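Adhesion and penetration protein autotransporter (Haemophilus influenzae, PDB 3SYJ) promotes bacterial adherence to and invasion of host cells and self-associates to drive bacterial aggregation, its passenger domain also being a probable serine protease. Local coordinates at residues L762-Q773 with F781-T792. Residues are numbered along the deposited sequence; the frame is centred on the assembly and turned at random.
Sequences LNGNVHLTDSAQ and FSHQIQGDKGTT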
ATOM      1  N   LEU A 762      -2.942  17.788  -6.758  1.00 30.78           N
ATOM      2  CA  LEU A 762      -2.956  16.668  -5.827  1.00 29.48           C
ATOM      3  C   LEU A 762      -2.505  15.410  -6.546  1.00 31.80           C
ATOM      4  O   LEU A 762      -3.247  14.830  -7.339  1.00 33.86           O
ATOM      5  CB  LEU A 762      -4.346  16.456  -5.228  1.00 29.01           C
ATOM      6  CG  LEU A 762      -4.498  15.184  -4.388  1.00 30.06           C
ATOM      7  CD1 LEU A 762      -3.496  15.162  -3.248  1.00 28.03           C
ATOM      8  CD2 LEU A 762      -5.910  15.067  -3.850  1.00 28.05           C
ATOM      9  N   ASN A 763      -1.272  15.010  -6.273  1.00 29.41           N
ATOM     10  CA  ASN A 763      -0.724  13.773  -6.793  1.00 27.59           C
ATOM     11  C   ASN A 763      -0.884  12.665  -5.755  1.00 32.65           C
ATOM     12  O   ASN A 763       0.050  12.344  -5.016  1.00 31.76           O
ATOM     13  CB  ASN A 763       0.746  13.979  -7.166  1.00 28.80           C
ATOM     14  CG  ASN A 763       1.413  12.703  -7.629  1.00 36.53           C
ATOM     15  OD1 ASN A 763       0.829  11.624  -7.558  1.00 34.23           O
ATOM     16  ND2 ASN A 763       2.650  12.819  -8.104  1.00 39.24           N
ATOM     17  N   GLY A 764      -2.084  12.093  -5.700  1.00 32.16           N
ATOM     18  CA  GLY A 764      -2.419  11.079  -4.718  1.00 30.90           C
ATOM     19  C   GLY A 764      -3.922  10.861  -4.656  1.00 34.96           C
ATOM     20  O   GLY A 764      -4.674  11.459  -5.423  1.00 30.40           O
ATOM     21  N   ASN A 765      -4.366  10.020  -3.727  1.00 28.65           N
ATOM     22  CA  ASN A 765      -5.764   9.597  -3.697  1.00 36.65           C
ATOM     23  C   ASN A 765      -6.597  10.197  -2.569  1.00 33.08           C
ATOM     24  O   ASN A 765      -6.070  10.620  -1.543  1.00 31.68           O
ATOM     25  CB  ASN A 765      -5.845   8.070  -3.659  1.00 37.82           C
ATOM     26  CG  ASN A 765      -4.949   7.421  -4.694  1.00 40.45           C
ATOM     27  OD1 ASN A 765      -4.971   7.788  -5.874  1.00 36.80           O
ATOM     28  ND2 ASN A 765      -4.141   6.461  -4.255  1.00 37.69           N
ATOM     29  N   VAL A 766      -7.908  10.219  -2.777  1.00 30.96           N
ATOM     30  CA  VAL A 766      -8.840  10.755  -1.800  1.00 32.85           C
ATOM     31  C   VAL A 766      -9.820   9.676  -1.346  1.00 39.23           C
ATOM     32  O   VAL A 766     -10.330   8.897  -2.152  1.00 40.57           O
ATOM     33  CB  VAL A 766      -9.627  11.948  -2.368  1.00 32.19           C
ATOM     34  CG1 VAL A 766     -10.580  12.501  -1.320  1.00 30.88           C
ATOM     35  CG2 VAL A 766      -8.669  13.031  -2.856  1.00 28.65           C
ATOM     36  N   HIS A 767     -10.082   9.640  -0.048  1.00 36.21           N
ATOM     37  CA  HIS A 767     -10.944   8.625   0.528  1.00 36.90           C
ATOM     38  C   HIS A 767     -11.826   9.286   1.588  1.00 41.12           C
ATOM     39  O   HIS A 767     -11.325   9.786   2.598  1.00 39.72           O
ATOM     40  CB  HIS A 767     -10.071   7.504   1.107  1.00 37.33           C
ATOM     41  CG  HIS A 767     -10.835   6.435   1.826  1.00 53.07           C
ATOM     42  ND1 HIS A 767     -12.165   6.169   1.582  1.00 54.81           N
ATOM     43  CD2 HIS A 767     -10.438   5.539   2.764  1.00 54.59           C
ATOM     44  CE1 HIS A 767     -12.562   5.170   2.353  1.00 55.12           C
ATOM     45  NE2 HIS A 767     -11.533   4.770   3.078  1.00 57.07           N
ATOM     46  N   LEU A 768     -13.134   9.324   1.335  1.00 37.11           N
ATOM     47  CA  LEU A 768     -14.086   9.929   2.264  1.00 37.13           C
ATOM     48  C   LEU A 768     -14.993   8.878   2.879  1.00 43.68           C
ATOM     49  O   LEU A 768     -15.286   7.862   2.253  1.00 46.95           O
ATOM     50  CB  LEU A 768     -14.979  10.951   1.563  1.00 37.76           C
ATOM     51  CG  LEU A 768     -14.429  11.932   0.539  1.00 34.20           C
ATOM     52  CD1 LEU A 768     -14.231  11.245  -0.802  1.00 30.22           C
ATOM     53  CD2 LEU A 768     -15.389  13.104   0.417  1.00 31.82           C
ATOM     54  N   THR A 769     -15.444   9.142   4.102  1.00 41.82           N
ATOM     55  CA  THR A 769     -16.472   8.335   4.747  1.00 42.34           C
ATOM     56  C   THR A 769     -17.368   9.268   5.542  1.00 41.79           C
ATOM     57  O   THR A 769     -17.124  10.472   5.588  1.00 42.57           O
ATOM     58  CB  THR A 769     -15.881   7.294   5.704  1.00 39.39           C
ATOM     59  OG1 THR A 769     -15.300   7.962   6.828  1.00 46.41           O
ATOM     60  CG2 THR A 769     -14.817   6.459   5.007  1.00 48.65           C
ATOM     61  N   ASP A 770     -18.406   8.712   6.157  1.00 40.47           N
ATOM     62  CA  ASP A 770     -19.301   9.496   7.000  1.00 37.42           C
ATOM     63  C   ASP A 770     -19.926  10.656   6.225  1.00 40.84           C
ATOM     64  O   ASP A 770     -20.569  10.440   5.201  1.00 46.39           O
ATOM     65  CB  ASP A 770     -18.557   9.989   8.245  1.00 42.21           C
ATOM     66  CG  ASP A 770     -17.701   8.899   8.880  1.00 45.70           C
ATOM     67  OD1 ASP A 770     -18.097   7.715   8.812  1.00 48.06           O
ATOM     68  OD2 ASP A 770     -16.631   9.215   9.442  1.00 46.38           O
ATOM     69  N   SER A 771     -19.742  11.882   6.703  1.00 40.41           N
ATOM     70  CA  SER A 771     -20.351  13.042   6.051  1.00 42.29           C
ATOM     71  C   SER A 771     -19.314  13.962   5.413  1.00 43.22           C
ATOM     72  O   SER A 771     -19.605  15.122   5.110  1.00 37.08           O
ATOM     73  CB  SER A 771     -21.194  13.833   7.052  1.00 42.25           C
ATOM     74  OG  SER A 771     -22.046  12.964   7.776  1.00 53.14           O
ATOM     75  N   ALA A 772     -18.107  13.437   5.213  1.00 40.76           N
ATOM     76  CA  ALA A 772     -16.998  14.227   4.685  1.00 38.72           C
ATOM     77  C   ALA A 772     -17.287  14.755   3.282  1.00 40.80           C
ATOM     78  O   ALA A 772     -18.092  14.185   2.547  1.00 44.43           O
ATOM     79  CB  ALA A 772     -15.717  13.408   4.695  1.00 37.96           C
ATOM     80  N   GLN A 773     -16.630  15.851   2.915  1.00 43.73           N
ATOM     81  CA  GLN A 773     -16.789  16.421   1.583  1.00 41.89           C
ATOM     82  C   GLN A 773     -15.447  16.740   0.934  1.00 42.42           C
ATOM     83  O   GLN A 773     -14.535  17.255   1.584  1.00 40.89           O
ATOM     84  CB  GLN A 773     -17.650  17.683   1.629  1.00 38.82           C
ATOM     85  CG  GLN A 773     -19.099  17.419   1.984  1.00 50.69           C
ATOM     86  CD  GLN A 773     -20.027  18.539   1.534  1.00 54.86           C
ATOM     87  OE1 GLN A 773     -21.117  18.715   2.084  1.00 58.79           O
ATOM     88  NE2 GLN A 773     -19.600  19.300   0.529  1.00 41.44           N
ATOM     89  N   PHE A 781      -7.208  16.573 -12.147  1.00 33.77           N
ATOM     90  CA  PHE A 781      -6.857  15.511 -11.221  1.00 29.25           C
ATOM     91  C   PHE A 781      -6.931  14.178 -11.955  1.00 34.87           C
ATOM     92  O   PHE A 781      -7.845  13.952 -12.754  1.00 33.25           O
ATOM     93  CB  PHE A 781      -7.822  15.532 -10.044  1.00 31.49           C
ATOM     94  CG  PHE A 781      -7.559  14.476  -9.016  1.00 32.27           C
ATOM     95  CD1 PHE A 781      -6.417  14.521  -8.232  1.00 27.97           C
ATOM     96  CD2 PHE A 781      -8.475  13.455  -8.811  1.00 27.96           C
ATOM     97  CE1 PHE A 781      -6.183  13.558  -7.274  1.00 28.51           C
ATOM     98  CE2 PHE A 781      -8.247  12.484  -7.855  1.00 28.28           C
ATOM     99  CZ  PHE A 781      -7.101  12.535  -7.083  1.00 29.57           C
ATOM    100  N   SER A 782      -5.964  13.303 -11.688  1.00 34.75           N
ATOM    101  CA  SER A 782      -5.837  12.055 -12.433  1.00 34.36           C
ATOM    102  C   SER A 782      -5.623  10.852 -11.524  1.00 31.85           C
ATOM    103  O   SER A 782      -5.012   9.865 -11.932  1.00 35.46           O
ATOM    104  CB  SER A 782      -4.676  12.148 -13.422  1.00 36.67           C
ATOM    105  OG  SER A 782      -3.445  12.260 -12.729  1.00 34.80           O
ATOM    106  N   HIS A 783      -6.125  10.932 -10.296  1.00 32.87           N
ATOM    107  CA  HIS A 783      -5.984   9.824  -9.356  1.00 35.19           C
ATOM    108  C   HIS A 783      -7.328   9.318  -8.825  1.00 32.00           C
ATOM    109  O   HIS A 783      -8.386   9.687  -9.332  1.00 35.88           O
ATOM    110  CB  HIS A 783      -5.021  10.190  -8.220  1.00 33.48           C
ATOM    111  CG  HIS A 783      -3.614  10.417  -8.682  1.00 33.69           C
ATOM    112  ND1 HIS A 783      -2.639   9.445  -8.606  1.00 37.61           N
ATOM    113  CD2 HIS A 783      -3.025  11.497  -9.247  1.00 32.89           C
ATOM    114  CE1 HIS A 783      -1.507   9.920  -9.095  1.00 31.80           C
ATOM    115  NE2 HIS A 783      -1.716  11.162  -9.492  1.00 34.54           N
ATOM    116  N   GLN A 784      -7.273   8.460  -7.814  1.00 36.44           N
ATOM    117  CA  GLN A 784      -8.460   7.754  -7.341  1.00 41.87           C
ATOM    118  C   GLN A 784      -9.252   8.560  -6.312  1.00 40.22           C
ATOM    119  O   GLN A 784      -8.671   9.210  -5.445  1.00 39.90           O
ATOM    120  CB  GLN A 784      -8.068   6.379  -6.764  1.00 36.87           C
ATOM    121  CG  GLN A 784      -7.549   5.382  -7.813  1.00 52.07           C
ATOM    122  CD  GLN A 784      -6.908   4.123  -7.212  1.00 62.14           C
ATOM    123  OE1 GLN A 784      -7.252   3.694  -6.107  1.00 57.57           O
ATOM    124  NE2 GLN A 784      -5.970   3.528  -7.951  1.00 54.32           N
ATOM    125  N   ILE A 785     -10.578   8.526  -6.422  1.00 40.68           N
ATOM    126  CA  ILE A 785     -11.437   9.045  -5.358  1.00 38.46           C
ATOM    127  C   ILE A 785     -12.433   7.985  -4.891  1.00 39.41           C
ATOM    128  O   ILE A 785     -13.175   7.422  -5.692  1.00 41.69           O
ATOM    129  CB  ILE A 785     -12.221  10.302  -5.773  1.00 34.79           C
ATOM    130  CG1 ILE A 785     -11.286  11.356  -6.359  1.00 36.36           C
ATOM    131  CG2 ILE A 785     -12.959  10.874  -4.573  1.00 31.88           C
ATOM    132  CD1 ILE A 785     -11.997  12.624  -6.760  1.00 34.02           C
ATOM    133  N   GLN A 786     -12.445   7.725  -3.590  1.00 36.89           N
ATOM    134  CA  GLN A 786     -13.335   6.729  -3.006  1.00 41.97           C
ATOM    135  C   GLN A 786     -14.209   7.378  -1.941  1.00 41.85           C
ATOM    136  O   GLN A 786     -13.706   7.940  -0.968  1.00 44.73           O
ATOM    137  CB  GLN A 786     -12.517   5.582  -2.401  1.00 44.75           C
ATOM    138  CG  GLN A 786     -13.187   4.850  -1.241  1.00 47.91           C
ATOM    139  CD  GLN A 786     -14.249   3.869  -1.694  1.00 53.27           C
ATOM    140  OE1 GLN A 786     -14.114   3.224  -2.738  1.00 55.09           O
ATOM    141  NE2 GLN A 786     -15.317   3.746  -0.906  1.00 52.15           N
ATOM    142  N   GLY A 787     -15.521   7.310  -2.130  1.00 40.74           N
ATOM    143  CA  GLY A 787     -16.447   7.896  -1.181  1.00 42.34           C
ATOM    144  C   GLY A 787     -17.637   6.997  -0.917  1.00 43.95           C
ATOM    145  O   GLY A 787     -18.283   6.525  -1.847  1.00 45.07           O
ATOM    146  N   ASP A 788     -17.932   6.755   0.353  1.00 48.04           N
ATOM    147  CA  ASP A 788     -19.083   5.929   0.687  1.00 48.18           C
ATOM    148  C   ASP A 788     -20.158   6.688   1.449  1.00 47.60           C
ATOM    149  O   ASP A 788     -20.123   7.915   1.550  1.00 45.87           O
ATOM    150  CB  ASP A 788     -18.671   4.643   1.414  1.00 49.07           C
ATOM    151  CG  ASP A 788     -17.741   4.898   2.581  1.00 59.80           C
ATOM    152  OD1 ASP A 788     -18.182   5.547   3.559  1.00 60.11           O
ATOM    153  OD2 ASP A 788     -16.576   4.431   2.526  1.00 58.70           O
ATOM    154  N   LYS A 789     -21.106   5.930   1.986  1.00 47.59           N
ATOM    155  CA  LYS A 789     -22.378   6.459   2.460  1.00 47.50           C
ATOM    156  C   LYS A 789     -22.274   7.765   3.233  1.00 38.85           C
ATOM    157  O   LYS A 789     -21.584   7.845   4.246  1.00 41.62           O
ATOM    158  CB  LYS A 789     -23.111   5.392   3.282  1.00 63.38           C
ATOM    159  CG  LYS A 789     -23.350   4.093   2.514  1.00 60.39           C
ATOM    160  CD  LYS A 789     -24.075   3.054   3.358  1.00 70.95           C
ATOM    161  CE  LYS A 789     -24.602   1.923   2.490  1.00 78.44           C
ATOM    162  NZ  LYS A 789     -23.539   1.388   1.595  1.00 81.45           N
ATOM    163  N   GLY A 790     -22.975   8.784   2.740  1.00 41.13           N
ATOM    164  CA  GLY A 790     -23.021  10.085   3.385  1.00 38.71           C
ATOM    165  C   GLY A 790     -22.161  11.142   2.709  1.00 45.46           C
ATOM    166  O   GLY A 790     -22.469  12.337   2.751  1.00 43.71           O
ATOM    167  N   THR A 791     -21.087  10.695   2.061  1.00 47.14           N
ATOM    168  CA  THR A 791     -20.068  11.597   1.523  1.00 44.46           C
ATOM    169  C   THR A 791     -20.443  12.275   0.206  1.00 43.52           C
ATOM    170  O   THR A 791     -21.158  11.708  -0.623  1.00 42.86           O
ATOM    171  CB  THR A 791     -18.725  10.869   1.334  1.00 40.65           C
ATOM    172  OG1 THR A 791     -18.887   9.790   0.406  1.00 40.38           O
ATOM    173  CG2 THR A 791     -18.243  10.315   2.655  1.00 40.87           C
ATOM    174  N   THR A 792     -19.943  13.494   0.023  1.00 42.47           N
ATOM    175  CA  THR A 792     -20.197  14.257  -1.192  1.00 39.78           C
ATOM    176  C   THR A 792     -18.907  14.710  -1.864  1.00 38.06           C
ATOM    177  O   THR A 792     -18.055  15.335  -1.241  1.00 39.91           O
ATOM    178  CB  THR A 792     -21.040  15.503  -0.906  1.00 36.90           C
ATOM    179  OG1 THR A 792     -22.256  15.122  -0.256  1.00 41.58           O
ATOM    180  CG2 THR A 792     -21.366  16.220  -2.200  1.00 35.04           C
TER
HETATM  181  O   HOH W   1      -3.633  14.738 -10.296  1.00 28.70           O
HETATM  182  O   HOH W   2     -18.054  18.694  -1.747  1.00 43.21           O
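Leu768 sends its side chain to the same face as Val766 and Ile785, and CD1 of Leu768 reaches CG2 of Ile785 at 4.0 Å, while CB of Leu768 packs on CG2 of Thr791 at 3.5 Å. Gly787, level with Leu768, puts no side chain in the way of that leucine. CB of Val766 meets the same CG2 of Ile785, and Phe774 of strand 773-777 touches Val766, Leu768 and Ile785. Leu762 lies alongside Phe781, with CG of Leu762 3.7 Å from CE1 of Phe781. The edge of the Phe781 ring faces the carbonyl oxygens of Leu762 and Gly764. Strands 766-768 and 785-787 are equivalent strands of successive coils of the passenger domain's parallel beta-helix, 4° from parallel, and Val766 O, held by Gln786 N at 2.8 Å, is part of the ladder joining them. On the face of His767 and Gln786, CG of Gln786, anti to its backbone N (chi1 152°), comes 3.3 Å from ND1 of His767, with ring and amide planes 77° apart. At one corner the imidazole of His783 lies over the Asn763-Gly764 backbone, Gly764 N sitting 3.7 Å above the centre of the His783 ring. Beside it OD1 of Asn765 accepts Gln784 N, and the two side chains lie side by side, OD1 of Asn765 3.5 Å from CB of Gln784. At the other corner two beta turns stack, type II' from Thr769 and type II from Asp788; Asp770 O nests against the bare CA of Gly790, 3.1 Å away. Thr791 N closes its turn on Asp788 O, and OD2 of Asp770 bonds back to Asp751 N on the preceding coil.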